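Local coordinates for protein 3,6-diketocamphane 1,6-monooxygenase (PDB 4UWM) that oxidises a diketocamphane to a lactone with reduced FMN and molecular oxygen, as the oxygenating subunit of a type II Baeyer-Villiger monooxygenase in (-)-camphor breakdown, at residues I8-M13 with M42-A47; Y12-R17 with Q49-I54; Q21-G26 with E58-A63. All blocks are in the same frame, centred on the assembly; numbering follows the deposited sequence. Where two conformers were deposited one is given.

Interaction 1 (I8-M13 with M42-A47); sequences IFHPYM and MISEHA. With FMN (flavin mononucleotide), chain C.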
loop_
_atom_site.group_PDB
_atom_site.type_symbol
_atom_site.label_atom_id
_atom_site.label_comp_id
_atom_site.label_asym_id
_atom_site.label_seq_id
_atom_site.Cartn_x
_atom_site.Cartn_y
_atom_site.Cartn_z
ATOM N N ILE A 8 19.179 0.959 -3.975
ATOM C CA ILE A 8 18.317 -0.209 -3.923
ATOM C C ILE A 8 18.163 -0.680 -2.464
ATOM O O ILE A 8 19.143 -0.906 -1.758
ATOM C CB ILE A 8 18.674 -1.331 -4.937
ATOM C CG1 ILE A 8 17.628 -2.468 -4.858
ATOM C CG2 ILE A 8 20.099 -1.851 -4.759
ATOM C CD1 ILE A 8 17.607 -3.397 -6.047
ATOM N N PHE A 9 16.912 -0.781 -2.033
ATOM C CA PHE A 9 16.538 -1.075 -0.650
ATOM C C PHE A 9 15.839 -2.427 -0.666
ATOM O O PHE A 9 14.599 -2.522 -0.834
ATOM C CB PHE A 9 15.608 0.031 -0.174
ATOM C CG PHE A 9 15.449 0.135 1.322
ATOM C CD1 PHE A 9 16.491 0.584 2.131
ATOM C CD2 PHE A 9 14.215 -0.130 1.910
ATOM C CE1 PHE A 9 16.307 0.711 3.511
ATOM C CE2 PHE A 9 14.020 -0.011 3.267
ATOM C CZ PHE A 9 15.071 0.398 4.080
ATOM N N HIS A 10 16.629 -3.477 -0.486
ATOM C CA HIS A 10 16.100 -4.836 -0.510
ATOM C C HIS A 10 14.977 -5.211 0.459
ATOM O O HIS A 10 14.039 -5.898 0.046
ATOM C CB HIS A 10 17.192 -5.901 -0.544
ATOM C CG HIS A 10 17.669 -6.183 -1.921
ATOM N ND1 HIS A 10 18.783 -5.581 -2.460
ATOM C CD2 HIS A 10 17.144 -6.957 -2.901
ATOM C CE1 HIS A 10 18.939 -5.990 -3.706
ATOM N NE2 HIS A 10 17.959 -6.824 -3.997
ATOM N N PRO A 11 15.068 -4.837 1.732
ATOM C CA PRO A 11 16.264 -4.285 2.364
ATOM C C PRO A 11 17.146 -5.422 2.887
ATOM O O PRO A 11 16.869 -6.597 2.598
ATOM C CB PRO A 11 15.684 -3.512 3.530
ATOM C CG PRO A 11 14.522 -4.355 3.943
ATOM C CD PRO A 11 13.920 -4.857 2.648
ATOM N N TYR A 12 18.211 -5.086 3.614
ATOM C CA TYR A 12 18.929 -6.096 4.398
ATOM C C TYR A 12 18.948 -5.631 5.859
ATOM O O TYR A 12 19.912 -4.996 6.310
ATOM C CB TYR A 12 20.366 -6.307 3.881
ATOM C CG TYR A 12 20.430 -6.948 2.504
ATOM C CD1 TYR A 12 20.039 -8.278 2.323
ATOM C CD2 TYR A 12 20.876 -6.234 1.391
ATOM C CE1 TYR A 12 20.077 -8.872 1.068
ATOM C CE2 TYR A 12 20.917 -6.832 0.128
ATOM C CZ TYR A 12 20.523 -8.151 -0.015
ATOM O OH TYR A 12 20.552 -8.784 -1.239
ATOM N N MET A 13 17.865 -5.917 6.562
ATOM C CA MET A 13 17.694 -5.494 7.949
ATOM C C MET A 13 18.163 -6.622 8.849
ATOM O O MET A 13 17.771 -7.774 8.646
ATOM C CB MET A 13 16.223 -5.190 8.278
ATOM C CG MET A 13 15.542 -4.063 7.502
ATOM S SD MET A 13 16.384 -2.457 7.608
ATOM C CE MET A 13 16.103 -1.995 9.299
ATOM N N MET A 42 14.898 2.075 -5.535
ATOM C CA MET A 42 14.227 0.804 -5.814
ATOM C C MET A 42 13.951 0.106 -4.478
ATOM O O MET A 42 14.831 0.074 -3.607
ATOM C CB MET A 42 15.120 -0.091 -6.688
ATOM C CG MET A 42 15.311 0.445 -8.117
ATOM S SD MET A 42 16.420 -0.607 -9.081
ATOM C CE MET A 42 16.617 0.387 -10.576
ATOM N N ILE A 43 12.745 -0.457 -4.315
ATOM C CA ILE A 43 12.387 -1.167 -3.065
ATOM C C ILE A 43 11.847 -2.531 -3.402
ATOM O O ILE A 43 10.869 -2.637 -4.155
ATOM C CB ILE A 43 11.386 -0.354 -2.212
ATOM C CG1 ILE A 43 11.942 1.054 -1.994
ATOM C CG2 ILE A 43 11.082 -1.073 -0.881
ATOM C CD1 ILE A 43 10.965 2.108 -1.548
ATOM N N SER A 44 12.470 -3.568 -2.852
ATOM C CA SER A 44 12.113 -4.945 -3.187
ATOM C C SER A 44 10.907 -5.480 -2.401
ATOM O O SER A 44 10.422 -4.835 -1.481
ATOM C CB SER A 44 13.312 -5.886 -3.050
ATOM O OG SER A 44 14.376 -5.461 -3.887
ATOM N N GLU A 45 10.460 -6.673 -2.790
ATOM C CA GLU A 45 9.260 -7.317 -2.255
ATOM C C GLU A 45 9.503 -8.790 -1.953
ATOM O O GLU A 45 9.870 -9.570 -2.858
ATOM C CB GLU A 45 8.106 -7.152 -3.276
ATOM C CG GLU A 45 6.795 -7.872 -2.928
ATOM C CD GLU A 45 5.711 -7.599 -3.983
ATOM O OE1 GLU A 45 5.394 -6.419 -4.208
ATOM O OE2 GLU A 45 5.203 -8.554 -4.612
ATOM N N HIS A 46 9.312 -9.175 -0.688
ATOM C CA HIS A 46 9.437 -10.571 -0.256
ATOM C C HIS A 46 8.435 -10.811 0.861
ATOM O O HIS A 46 8.338 -9.983 1.762
ATOM C CB HIS A 46 10.826 -10.870 0.318
ATOM C CG HIS A 46 11.964 -10.546 -0.601
ATOM N ND1 HIS A 46 12.383 -9.250 -0.850
ATOM C CD2 HIS A 46 12.814 -11.357 -1.284
ATOM C CE1 HIS A 46 13.426 -9.282 -1.669
ATOM N NE2 HIS A 46 13.692 -10.547 -1.958
ATOM N N ALA A 47 7.742 -11.948 0.818
ATOM C CA ALA A 47 6.786 -12.343 1.867
ATOM C C ALA A 47 7.332 -13.404 2.822
ATOM O O ALA A 47 6.759 -13.611 3.891
ATOM C CB ALA A 47 5.481 -12.833 1.230
HETATM N N1 FMN C . 15.062 -9.736 -8.184
HETATM C C2 FMN C . 14.356 -8.569 -8.150
HETATM O O2 FMN C . 13.289 -8.479 -8.794
HETATM N N3 FMN C . 14.762 -7.493 -7.452
HETATM C C4 FMN C . 15.894 -7.492 -6.737
HETATM O O4 FMN C . 16.224 -6.464 -6.109
HETATM C C4A FMN C . 16.730 -8.725 -6.711
HETATM N N5 FMN C . 17.882 -8.805 -6.008
HETATM C C5A FMN C . 18.630 -9.937 -5.998
HETATM C C6 FMN C . 19.818 -9.982 -5.264
HETATM C C7 FMN C . 20.600 -11.137 -5.241
HETATM C C7M FMN C . 21.879 -11.165 -4.442
HETATM C C8 FMN C . 20.154 -12.333 -6.014
HETATM C C8M FMN C . 20.956 -13.605 -6.027
HETATM C C9 FMN C . 18.971 -12.290 -6.747
HETATM C C9A FMN C . 18.187 -11.139 -6.775
HETATM N N10 FMN C . 16.983 -11.088 -7.526
HETATM C C10 FMN C . 16.230 -9.884 -7.504
HETATM C "C1'" FMN C . 16.517 -12.266 -8.282
HETATM C "C2'" FMN C . 16.921 -12.197 -9.747
HETATM O "O2'" FMN C . 16.582 -10.902 -10.240
HETATM C "C3'" FMN C . 16.194 -13.263 -10.562
HETATM O "O3'" FMN C . 17.030 -14.426 -10.636
HETATM C "C4'" FMN C . 15.844 -12.738 -11.957
HETATM O "O4'" FMN C . 14.679 -11.904 -11.894
HETATM C "C5'" FMN C . 15.635 -13.844 -12.985
HETATM O "O5'" FMN C . 16.884 -13.983 -13.648
HETATM P P FMN C . 17.087 -14.782 -15.020
HETATM O O1P FMN C . 15.883 -14.534 -15.873
HETATM O O2P FMN C . 18.332 -14.116 -15.524
HETATM O O3P FMN C . 17.255 -16.205 -14.567
HETATM O O HOH W 1 11.697 -7.010 0.796
#
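At the C-terminal ends of two parallel neighbours in the TIM-barrel sheet, strands 4-9 and 40-43, Ile8, His10 and Ser44 gather round the N5 and O4 edge of the flavin. The strands are laced by Phe9 N giving to Met42 O at 2.7 Å (N-H...O angle 162°) and Ser44 N giving to Phe9 O at 3.1 Å. On the face carrying Ile8 and Met42 these two side chains pass at a slant, Ile8 CG1 lying 3.9 Å from Met42 CB. With CG1 turned opposite the backbone N (chi1 -176°), Ile8 CD1 reaches 3.4 Å from FMN O4. On the other face Ile43 CG2 meets the Phe9 ring at its edge, while Pro11 CB, beyond a cis peptide, covers one side of that ring.

His10 NE2 donates to FMN N5 at 2.8 Å, and its ND1 is bonded to Glu347, so both ends of the imidazole are held; Tyr12 OH sits over the ring centre. Shortened to an alanine, this position is likely to leave FMN N5 without the donor, Glu347 without its mate and a gap beneath the Tyr12 hydroxyl. Ser44, modelled in two conformers, is bonded through OG to Met76 O, and its link to FMN O4 remains doubtful.

Strand 343-347 flanks strand 4-9 and strand 72-79 flanks strand 40-43, while helix 19-35 packs on Phe9 and helix 57-65 on Ile43.

Interaction 2 (Y12-R17 with Q49-I54); sequences YMRPGR and QIWENI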
loop_
_atom_site.group_PDB
_atom_site.type_symbol
_atom_site.label_atom_id
_atom_site.label_comp_id
_atom_site.label_asym_id
_atom_site.label_seq_id
_atom_site.Cartn_x
_atom_site.Cartn_y
_atom_site.Cartn_z
ATOM N N TYR A 12 18.211 -5.086 3.614
ATOM C CA TYR A 12 18.929 -6.096 4.398
ATOM C C TYR A 12 18.948 -5.631 5.859
ATOM O O TYR A 12 19.912 -4.996 6.310
ATOM C CB TYR A 12 20.366 -6.307 3.881
ATOM C CG TYR A 12 20.430 -6.948 2.504
ATOM C CD1 TYR A 12 20.039 -8.278 2.323
ATOM C CD2 TYR A 12 20.876 -6.234 1.391
ATOM C CE1 TYR A 12 20.077 -8.872 1.068
ATOM C CE2 TYR A 12 20.917 -6.832 0.128
ATOM C CZ TYR A 12 20.523 -8.151 -0.015
ATOM O OH TYR A 12 20.552 -8.784 -1.239
ATOM N N MET A 13 17.865 -5.917 6.562
ATOM C CA MET A 13 17.694 -5.494 7.949
ATOM C C MET A 13 18.163 -6.622 8.849
ATOM O O MET A 13 17.771 -7.774 8.646
ATOM C CB MET A 13 16.223 -5.190 8.278
ATOM C CG MET A 13 15.542 -4.063 7.502
ATOM S SD MET A 13 16.384 -2.457 7.608
ATOM C CE MET A 13 16.103 -1.995 9.299
ATOM N N ARG A 14 18.962 -6.299 9.879
ATOM C CA ARG A 14 19.410 -7.315 10.849
ATOM C C ARG A 14 18.238 -8.086 11.428
ATOM O O ARG A 14 17.227 -7.488 11.819
ATOM C CB ARG A 14 20.196 -6.687 12.015
ATOM C CG ARG A 14 21.558 -6.131 11.664
ATOM C CD ARG A 14 22.432 -6.031 12.913
ATOM N NE ARG A 14 21.822 -5.222 13.967
ATOM C CZ ARG A 14 21.879 -3.892 14.031
ATOM N NH1 ARG A 14 22.517 -3.205 13.093
ATOM N NH2 ARG A 14 21.284 -3.241 15.032
ATOM N N PRO A 15 18.349 -9.426 11.509
ATOM C CA PRO A 15 17.268 -10.180 12.134
ATOM C C PRO A 15 16.943 -9.650 13.526
ATOM O O PRO A 15 17.853 -9.329 14.291
ATOM C CB PRO A 15 17.835 -11.607 12.197
ATOM C CG PRO A 15 18.669 -11.669 10.969
ATOM C CD PRO A 15 19.351 -10.327 10.916
ATOM N N GLY A 16 15.654 -9.503 13.820
ATOM C CA GLY A 16 15.226 -8.849 15.055
ATOM C C GLY A 16 14.688 -7.426 14.924
ATOM O O GLY A 16 13.978 -6.947 15.821
ATOM N N ARG A 17 15.041 -6.729 13.841
ATOM C CA ARG A 17 14.455 -5.421 13.562
ATOM C C ARG A 17 12.926 -5.543 13.465
ATOM O O ARG A 17 12.407 -6.508 12.898
ATOM C CB ARG A 17 15.009 -4.823 12.262
ATOM C CG ARG A 17 16.478 -4.443 12.280
ATOM C CD ARG A 17 16.757 -3.308 13.233
ATOM N NE ARG A 17 17.933 -2.568 12.820
ATOM C CZ ARG A 17 18.564 -1.695 13.588
ATOM N NH1 ARG A 17 18.131 -1.471 14.811
ATOM N NH2 ARG A 17 19.607 -1.039 13.125
ATOM N N GLN A 49 10.991 -13.944 3.663
ATOM C CA GLN A 49 12.411 -13.757 4.062
ATOM C C GLN A 49 12.597 -12.938 5.334
ATOM O O GLN A 49 11.749 -12.125 5.671
ATOM C CB GLN A 49 13.197 -13.107 2.928
ATOM C CG GLN A 49 13.369 -14.010 1.697
ATOM C CD GLN A 49 14.271 -15.194 1.987
ATOM O OE1 GLN A 49 13.806 -16.318 2.116
ATOM N NE2 GLN A 49 15.573 -14.932 2.123
ATOM N N ILE A 50 13.736 -13.106 6.002
ATOM C CA ILE A 50 14.012 -12.380 7.255
ATOM C C ILE A 50 14.733 -11.060 7.044
ATOM O O ILE A 50 14.262 -10.027 7.508
ATOM C CB ILE A 50 14.813 -13.244 8.276
ATOM C CG1 ILE A 50 14.043 -14.518 8.633
ATOM C CG2 ILE A 50 15.164 -12.437 9.540
ATOM C CD1 ILE A 50 12.795 -14.295 9.451
ATOM N N TRP A 51 15.894 -11.105 6.394
ATOM C CA TRP A 51 16.659 -9.903 6.109
ATOM C C TRP A 51 15.916 -9.003 5.122
ATOM O O TRP A 51 15.891 -7.777 5.299
ATOM C CB TRP A 51 18.044 -10.234 5.537
ATOM C CG TRP A 51 19.067 -10.799 6.500
ATOM C CD1 TRP A 51 19.193 -12.096 6.892
ATOM C CD2 TRP A 51 20.148 -10.078 7.137
ATOM N NE1 TRP A 51 20.283 -12.234 7.736
ATOM C CE2 TRP A 51 20.882 -11.012 7.903
ATOM C CE3 TRP A 51 20.567 -8.748 7.120
ATOM C CZ2 TRP A 51 22.002 -10.648 8.668
ATOM C CZ3 TRP A 51 21.695 -8.378 7.891
ATOM C CH2 TRP A 51 22.384 -9.327 8.652
ATOM N N GLU A 52 15.313 -9.615 4.096
ATOM C CA GLU A 52 14.608 -8.856 3.071
ATOM C C GLU A 52 13.142 -8.841 3.500
ATOM O O GLU A 52 12.358 -9.697 3.111
ATOM C CB GLU A 52 14.796 -9.502 1.694
ATOM C CG GLU A 52 16.260 -9.804 1.335
ATOM C CD GLU A 52 16.757 -11.184 1.760
ATOM O OE1 GLU A 52 16.136 -11.836 2.617
ATOM O OE2 GLU A 52 17.826 -11.615 1.242
ATOM N N ASN A 53 12.795 -7.876 4.343
ATOM C CA ASN A 53 11.570 -7.990 5.138
ATOM C C ASN A 53 10.479 -6.978 4.767
ATOM O O ASN A 53 9.739 -6.526 5.636
ATOM C CB ASN A 53 11.916 -7.925 6.646
ATOM C CG ASN A 53 12.547 -6.608 7.046
ATOM O OD1 ASN A 53 12.915 -5.814 6.193
ATOM N ND2 ASN A 53 12.647 -6.350 8.359
ATOM N N ILE A 54 10.380 -6.620 3.483
ATOM C CA ILE A 54 9.309 -5.724 3.049
ATOM C C ILE A 54 8.400 -6.475 2.063
ATOM O O ILE A 54 8.815 -6.724 0.932
ATOM C CB ILE A 54 9.868 -4.386 2.448
ATOM C CG1 ILE A 54 10.490 -3.518 3.570
ATOM C CG2 ILE A 54 8.776 -3.593 1.708
ATOM C CD1 ILE A 54 11.163 -2.244 3.062
HETATM O O HOH W 2 18.693 -10.784 -1.287
HETATM O O HOH W 3 15.232 -8.498 9.693
HETATM O O HOH W 4 10.471 -6.845 10.516
#
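The flat indole of Trp51 is the platform on which Arg14 and Pro15 rest. Pro15 CD presses over the ring face, 3.6 Å from the centroid of the six-membered ring and 21° off its normal, a CH-pi contact; Arg14 CA sits over the same ring farther toward the rim, at 4.2 Å from the centroid. Pro15 also fills the angle between Trp51 and Ile50: its CB meets Ile50 CG2 at 3.9 Å, while its CG leans toward Trp51 NE1. The Ile50 methyl can serve as this wall because CG1 is anti to the carbonyl carbon (chi1 -59°), which leaves CG2 opposite the backbone N. At its edge the indole runs up against the backbone of Tyr12.

Beside Pro15, on the same side of the indole, the two loops are tied by one backbone bond, Met13 N to Trp51 O at 3.0 Å. A water 2.8 Å from both Met13 O and Ile50 O bridges the main chains. Met13 crosses Asn53 at about a right angle, its CG packed 3.4 Å from Asn53 OD1, which is buried without a polar partner, whereas the amide nitrogen is bonded to Thr22. On the far side Tyr12 offers its ring edge to Glu52, CE1 lying 3.6 Å from OE2, and a second water joins Tyr12 OH to that oxygen, which Tyr284 also binds.

The Arg14 to Arg17 type II turn is held to the chain beyond strand 343-347 by salt bridges from Arg17 to Asp350 and Asp353, and by Arg14 N bonding Asp350. Helix 276-291 stacks Tyr284 on Trp51, whose NE1 bonds Gln182 of the second subunit, and helix 19-35 backs Met13 and Arg17.

Interaction 3 (Q21-G26 with E58-A63); sequences QTFDWG and ELLIAA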
loop_
_atom_site.group_PDB
_atom_site.type_symbol
_atom_site.label_atom_id
_atom_site.label_comp_id
_atom_site.label_asym_id
_atom_site.label_seq_id
_atom_site.Cartn_x
_atom_site.Cartn_y
_atom_site.Cartn_z
ATOM N N GLN A 21 10.647 -0.179 12.794
ATOM C CA GLN A 21 12.022 0.287 12.594
ATOM C C GLN A 21 12.403 0.215 11.111
ATOM O O GLN A 21 13.046 1.114 10.586
ATOM C CB GLN A 21 13.000 -0.569 13.406
ATOM C CG GLN A 21 12.969 -0.354 14.922
ATOM C CD GLN A 21 13.825 -1.396 15.639
ATOM O OE1 GLN A 21 13.781 -2.600 15.339
ATOM N NE2 GLN A 21 14.624 -0.927 16.587
ATOM N N THR A 22 12.004 -0.863 10.452
ATOM C CA THR A 22 12.324 -1.064 9.036
ATOM C C THR A 22 11.682 0.051 8.214
ATOM O O THR A 22 12.310 0.632 7.320
ATOM C CB THR A 22 11.817 -2.456 8.591
ATOM O OG1 THR A 22 12.501 -3.453 9.346
ATOM C CG2 THR A 22 12.040 -2.722 7.098
ATOM N N PHE A 23 10.412 0.306 8.501
ATOM C CA PHE A 23 9.617 1.326 7.798
ATOM C C PHE A 23 10.208 2.724 8.018
ATOM O O PHE A 23 10.419 3.481 7.060
ATOM C CB PHE A 23 8.145 1.217 8.219
ATOM C CG PHE A 23 7.167 1.772 7.204
ATOM C CD1 PHE A 23 6.943 1.100 6.005
ATOM C CD2 PHE A 23 6.453 2.953 7.466
ATOM C CE1 PHE A 23 6.024 1.589 5.079
ATOM C CE2 PHE A 23 5.544 3.454 6.548
ATOM C CZ PHE A 23 5.341 2.771 5.340
ATOM N N ASP A 24 10.565 3.030 9.269
ATOM C CA ASP A 24 11.233 4.291 9.621
ATOM C C ASP A 24 12.558 4.485 8.866
ATOM O O ASP A 24 12.796 5.547 8.276
ATOM C CB ASP A 24 11.438 4.367 11.152
ATOM C CG ASP A 24 11.782 5.787 11.640
ATOM O OD1 ASP A 24 11.299 6.791 11.063
ATOM O OD2 ASP A 24 12.535 5.884 12.625
ATOM N N TRP A 25 13.393 3.450 8.846
ATOM C CA TRP A 25 14.651 3.481 8.108
ATOM C C TRP A 25 14.447 3.709 6.592
ATOM O O TRP A 25 15.174 4.498 5.954
ATOM C CB TRP A 25 15.441 2.185 8.375
ATOM C CG TRP A 25 16.789 2.056 7.624
ATOM C CD1 TRP A 25 17.257 0.955 6.951
ATOM C CD2 TRP A 25 17.834 3.032 7.552
ATOM N NE1 TRP A 25 18.511 1.212 6.429
ATOM C CE2 TRP A 25 18.880 2.479 6.785
ATOM C CE3 TRP A 25 17.975 4.342 8.039
ATOM C CZ2 TRP A 25 20.078 3.182 6.514
ATOM C CZ3 TRP A 25 19.159 5.046 7.755
ATOM C CH2 TRP A 25 20.193 4.457 6.998
ATOM N N GLY A 26 13.454 3.030 6.023
ATOM C CA GLY A 26 13.111 3.260 4.613
ATOM C C GLY A 26 12.746 4.702 4.296
ATOM O O GLY A 26 13.248 5.254 3.312
ATOM N N GLU A 58 5.122 -0.766 -2.019
ATOM C CA GLU A 58 4.271 0.385 -2.339
ATOM C C GLU A 58 3.869 1.192 -1.088
ATOM O O GLU A 58 3.619 2.418 -1.183
ATOM C CB GLU A 58 3.031 -0.057 -3.174
ATOM C CG GLU A 58 1.960 -0.816 -2.379
ATOM C CD GLU A 58 2.219 -2.303 -2.178
ATOM O OE1 GLU A 58 3.321 -2.817 -2.502
ATOM O OE2 GLU A 58 1.282 -3.004 -1.727
ATOM N N LEU A 59 3.786 0.530 0.082
ATOM C CA LEU A 59 3.481 1.255 1.330
ATOM C C LEU A 59 4.580 2.257 1.687
ATOM O O LEU A 59 4.295 3.404 2.095
ATOM C CB LEU A 59 3.243 0.297 2.517
ATOM C CG LEU A 59 2.083 -0.700 2.469
ATOM C CD1 LEU A 59 1.811 -1.295 3.853
ATOM C CD2 LEU A 59 0.820 -0.093 1.944
ATOM N N LEU A 60 5.818 1.834 1.516
ATOM C CA LEU A 60 6.956 2.688 1.825
ATOM C C LEU A 60 7.057 3.821 0.799
ATOM O O LEU A 60 7.285 4.978 1.154
ATOM C CB LEU A 60 8.229 1.854 1.835
ATOM C CG LEU A 60 9.554 2.602 2.019
ATOM C CD1 LEU A 60 9.515 3.499 3.259
ATOM C CD2 LEU A 60 10.691 1.599 2.074
ATOM N N ILE A 61 6.845 3.485 -0.475
ATOM C CA ILE A 61 6.842 4.502 -1.541
ATOM C C ILE A 61 5.782 5.568 -1.255
ATOM O O ILE A 61 6.060 6.775 -1.307
ATOM C CB ILE A 61 6.592 3.873 -2.928
ATOM C CG1 ILE A 61 7.750 2.957 -3.335
ATOM C CG2 ILE A 61 6.364 4.977 -3.963
ATOM C CD1 ILE A 61 7.531 2.106 -4.597
ATOM N N ALA A 62 4.566 5.121 -0.941
ATOM C CA ALA A 62 3.485 6.036 -0.591
ATOM C C ALA A 62 3.806 6.916 0.626
ATOM O O ALA A 62 3.501 8.126 0.646
ATOM C CB ALA A 62 2.181 5.272 -0.372
ATOM N N ALA A 63 4.420 6.312 1.642
ATOM C CA ALA A 63 4.816 7.057 2.848
ATOM C C ALA A 63 5.922 8.105 2.622
ATOM O O ALA A 63 5.988 9.092 3.341
ATOM C CB ALA A 63 5.221 6.106 3.969
#
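Leu59 O is met by two groups: Ala63 N, one helical turn on, donates to it at 2.9 Å, and the edge of the Phe23 ring approaches from the neighbouring helix, CZ lying 3.5 Å from the oxygen, which is near the plane of the ring. Between 21-26 and 58-63 the side chains that meet are all hydrocarbon. Phe23 is the main projection. Its CG lies opposite the backbone N (chi1 -156°), which swings the ring across to the second helix, where its far end, CE1 and CZ, wedges among Leu59, Leu60 and Ala63. CE1 comes 3.6 Å from Leu60 CA, and CZ stands at the same distance from Ala63 CB; the alanine is small enough to let the ring come close to the helix backbone.

Leu60 reaches back the other way. Its CD1 settles 3.6 Å from Gly26 C, against bare backbone, and CD2 also lies close to the glycine. A side chain at Gly26 would point at the leucine, with its CB only 2.6 Å from Leu60 CD2, so the methyls occupy the place such a group would need. With this interlocking the axes of the two short segments approach to 10.1 Å and cross at -48°.

Both helices belong to the outer layer of the barrel. Ile27 of helix 19-35 extends the packing on Leu60 and Ala63, and Ile61 faces strand 72-79 and helix 85-98. Phe23 touches Ile98, and Leu59 touches Leu59, of the second subunit.

How the interactions relate
The three contacts tie together the first two strand-helix steps of the barrel at successive levels. Interaction 1 is the buried core, strand on strand, ordered by backbone bonds and ending at the flavin. Interaction 2 continues the same chains into the loops beyond, where exposure is greater and waters and an aromatic platform join the loops, with salt bridges leading outward. Interaction 3 joins the helices that follow those loops; it is buried as well, yet made almost wholly of hydrocarbon. Tyr12 and Met13 lie in segments of both interactions 1 and 2, but make contact only in interaction 2. Phe9 CZ packs on Gly26, and Met13 SD on Trp25. All three also touch the second subunit.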